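Local coordinates for protein glucose-6-phosphate isomerase (Plasmodium falciparum, PDB 3QKI) that probably catalyses the reversible conversion of alpha-D-glucose 6-phosphate to beta-D-fructose 6-phosphate, the second step of glycolysis, at residues E86-K91 against G541-I546. Numbering follows the deposited sequence.
Sequences EEVELK and GFLLNI
Leu543 CD2 is where two methyls meet, Val88 CG2 and Leu90 CD2, each 4.0 Å away. The two approaches differ: the Val88 side chain crosses that of Leu543 at about a right angle, whereas Leu90 meets it obliquely. Leu90 is forked between two partners, since its other methyl, CD1, sits 3.7 Å from Phe542 CB and borders the phenyl ring at its edge, near the ring plane, rather than over a face. With CG anti to the backbone N (chi1 179°), the two methyls of Leu90 reach Phe542 and Leu543 even though its CB does not face that segment. All four residues are buried, and 217 Å² of surface is lost between the segments.

The contact between the segments is apolar; hydrogen bonds shape each turn from within. Glu89 and Asn545 both have positive phi (60° and 57°) and close Schellman motifs; the latter turn includes Ile546 N to Gly541 O at 2.9 Å. Tyr84 OH hydrogen-bonds to Leu543 O, a polar link beside the apolar cluster, while Val358 and Leu362 of helix 356-371 pack on Leu90 and Leu543.

The arrangement is helix-end packing within the phosphoglucose isomerase fold: the bend between helices 75-87 and 90-99, where Glu89 also serves as N-cap, is seated against the C-terminal end of helix 523-543, away from the sugar-phosphate site.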
loop_
_atom_site.group_PDB
_atom_site.type_symbol
_atom_site.label_atom_id
_atom_site.label_comp_id
_atom_site.label_asym_id
_atom_site.label_seq_id
_atom_site.Cartn_x
_atom_site.Cartn_y
_atom_site.Cartn_z
ATOM N N GLU A 86 21.185 19.040 -19.034
ATOM C CA GLU A 86 21.899 19.348 -20.300
ATOM C C GLU A 86 23.247 18.585 -20.376
ATOM O O GLU A 86 23.566 17.987 -21.401
ATOM C CB GLU A 86 22.156 20.860 -20.402
ATOM C CG GLU A 86 20.914 21.641 -20.772
ATOM C CD GLU A 86 20.947 23.144 -20.565
ATOM O OE1 GLU A 86 21.959 23.670 -20.047
ATOM O OE2 GLU A 86 19.933 23.796 -20.904
ATOM N N GLU A 87 24.006 18.577 -19.271
ATOM C CA GLU A 87 25.286 17.884 -19.192
ATOM C C GLU A 87 25.182 16.354 -19.383
ATOM O O GLU A 87 26.092 15.757 -19.959
ATOM C CB GLU A 87 26.025 18.257 -17.915
ATOM C CG GLU A 87 27.527 18.141 -18.085
ATOM C CD GLU A 87 28.404 18.548 -16.922
ATOM O OE1 GLU A 87 27.976 19.379 -16.091
ATOM O OE2 GLU A 87 29.564 18.081 -16.884
ATOM N N VAL A 88 24.086 15.725 -18.924
ATOM C CA VAL A 88 23.868 14.281 -19.145
ATOM C C VAL A 88 23.174 14.006 -20.495
ATOM O O VAL A 88 22.890 12.845 -20.812
ATOM C CB VAL A 88 23.130 13.542 -17.996
ATOM C CG1 VAL A 88 23.941 13.535 -16.730
ATOM C CG2 VAL A 88 21.733 14.100 -17.758
ATOM N N GLU A 89 22.884 15.064 -21.270
ATOM C CA GLU A 89 22.246 14.993 -22.593
ATOM C C GLU A 89 20.873 14.337 -22.516
ATOM O O GLU A 89 20.536 13.477 -23.328
ATOM C CB GLU A 89 23.162 14.288 -23.626
ATOM C CG GLU A 89 24.504 14.964 -23.801
ATOM C CD GLU A 89 25.388 14.310 -24.840
ATOM O OE1 GLU A 89 25.920 13.209 -24.567
ATOM O OE2 GLU A 89 25.559 14.910 -25.924
ATOM N N LEU A 90 20.085 14.757 -21.518
ATOM C CA LEU A 90 18.762 14.228 -21.268
ATOM C C LEU A 90 17.862 14.347 -22.493
ATOM O O LEU A 90 17.220 13.364 -22.839
ATOM C CB LEU A 90 18.121 14.908 -20.043
ATOM C CG LEU A 90 16.701 14.480 -19.667
ATOM C CD1 LEU A 90 16.651 13.018 -19.321
ATOM C CD2 LEU A 90 16.195 15.283 -18.499
ATOM N N LYS A 91 17.810 15.529 -23.139
ATOM C CA LYS A 91 16.960 15.736 -24.320
ATOM C C LYS A 91 17.338 14.818 -25.486
ATOM O O LYS A 91 16.454 14.289 -26.154
ATOM C CB LYS A 91 16.917 17.203 -24.748
ATOM C CG LYS A 91 15.872 17.986 -23.968
ATOM C CD LYS A 91 15.328 19.179 -24.744
ATOM C CE LYS A 91 14.094 18.881 -25.573
ATOM N NZ LYS A 91 12.848 18.856 -24.750
ATOM N N GLY A 541 15.774 7.939 -14.996
ATOM C CA GLY A 541 16.723 6.864 -15.296
ATOM C C GLY A 541 17.933 7.410 -16.034
ATOM O O GLY A 541 19.065 7.046 -15.712
ATOM N N PHE A 542 17.706 8.361 -16.958
ATOM C CA PHE A 542 18.777 9.034 -17.700
ATOM C C PHE A 542 19.600 9.960 -16.812
ATOM O O PHE A 542 20.826 9.973 -16.931
ATOM C CB PHE A 542 18.267 9.755 -18.958
ATOM C CG PHE A 542 17.772 8.810 -20.049
ATOM C CD1 PHE A 542 18.534 7.715 -20.446
ATOM C CD2 PHE A 542 16.560 9.045 -20.702
ATOM C CE1 PHE A 542 18.094 6.868 -21.472
ATOM C CE2 PHE A 542 16.101 8.173 -21.700
ATOM C CZ PHE A 542 16.869 7.087 -22.073
ATOM N N LEU A 543 18.946 10.660 -15.865
ATOM C CA LEU A 543 19.649 11.496 -14.875
ATOM C C LEU A 543 20.543 10.596 -14.001
ATOM O O LEU A 543 21.677 10.970 -13.697
ATOM C CB LEU A 543 18.664 12.269 -13.970
ATOM C CG LEU A 543 17.757 13.317 -14.621
ATOM C CD1 LEU A 543 16.830 13.924 -13.573
ATOM C CD2 LEU A 543 18.559 14.401 -15.335
ATOM N N LEU A 544 20.029 9.407 -13.613
ATOM C CA LEU A 544 20.767 8.439 -12.781
ATOM C C LEU A 544 21.800 7.662 -13.566
ATOM O O LEU A 544 22.603 6.937 -12.971
ATOM C CB LEU A 544 19.792 7.454 -12.130
ATOM C CG LEU A 544 18.903 8.037 -11.026
ATOM C CD1 LEU A 544 17.814 7.068 -10.662
ATOM C CD2 LEU A 544 19.723 8.439 -9.797
ATOM N N ASN A 545 21.730 7.766 -14.911
ATOM C CA ASN A 545 22.551 7.041 -15.879
ATOM C C ASN A 545 22.415 5.521 -15.688
ATOM O O ASN A 545 23.403 4.798 -15.684
ATOM C CB ASN A 545 24.024 7.493 -15.843
ATOM C CG ASN A 545 24.800 7.073 -17.051
ATOM O OD1 ASN A 545 24.279 7.034 -18.165
ATOM N ND2 ASN A 545 26.046 6.690 -16.844
ATOM N N ILE A 546 21.186 5.047 -15.514
ATOM C CA ILE A 546 20.920 3.605 -15.373
ATOM C C ILE A 546 19.969 3.172 -16.496
ATOM O O ILE A 546 19.420 4.019 -17.213
ATOM C CB ILE A 546 20.381 3.231 -13.972
ATOM C CG1 ILE A 546 19.046 3.965 -13.668
ATOM C CG2 ILE A 546 21.476 3.364 -12.863
ATOM C CD1 ILE A 546 18.447 3.641 -12.330
#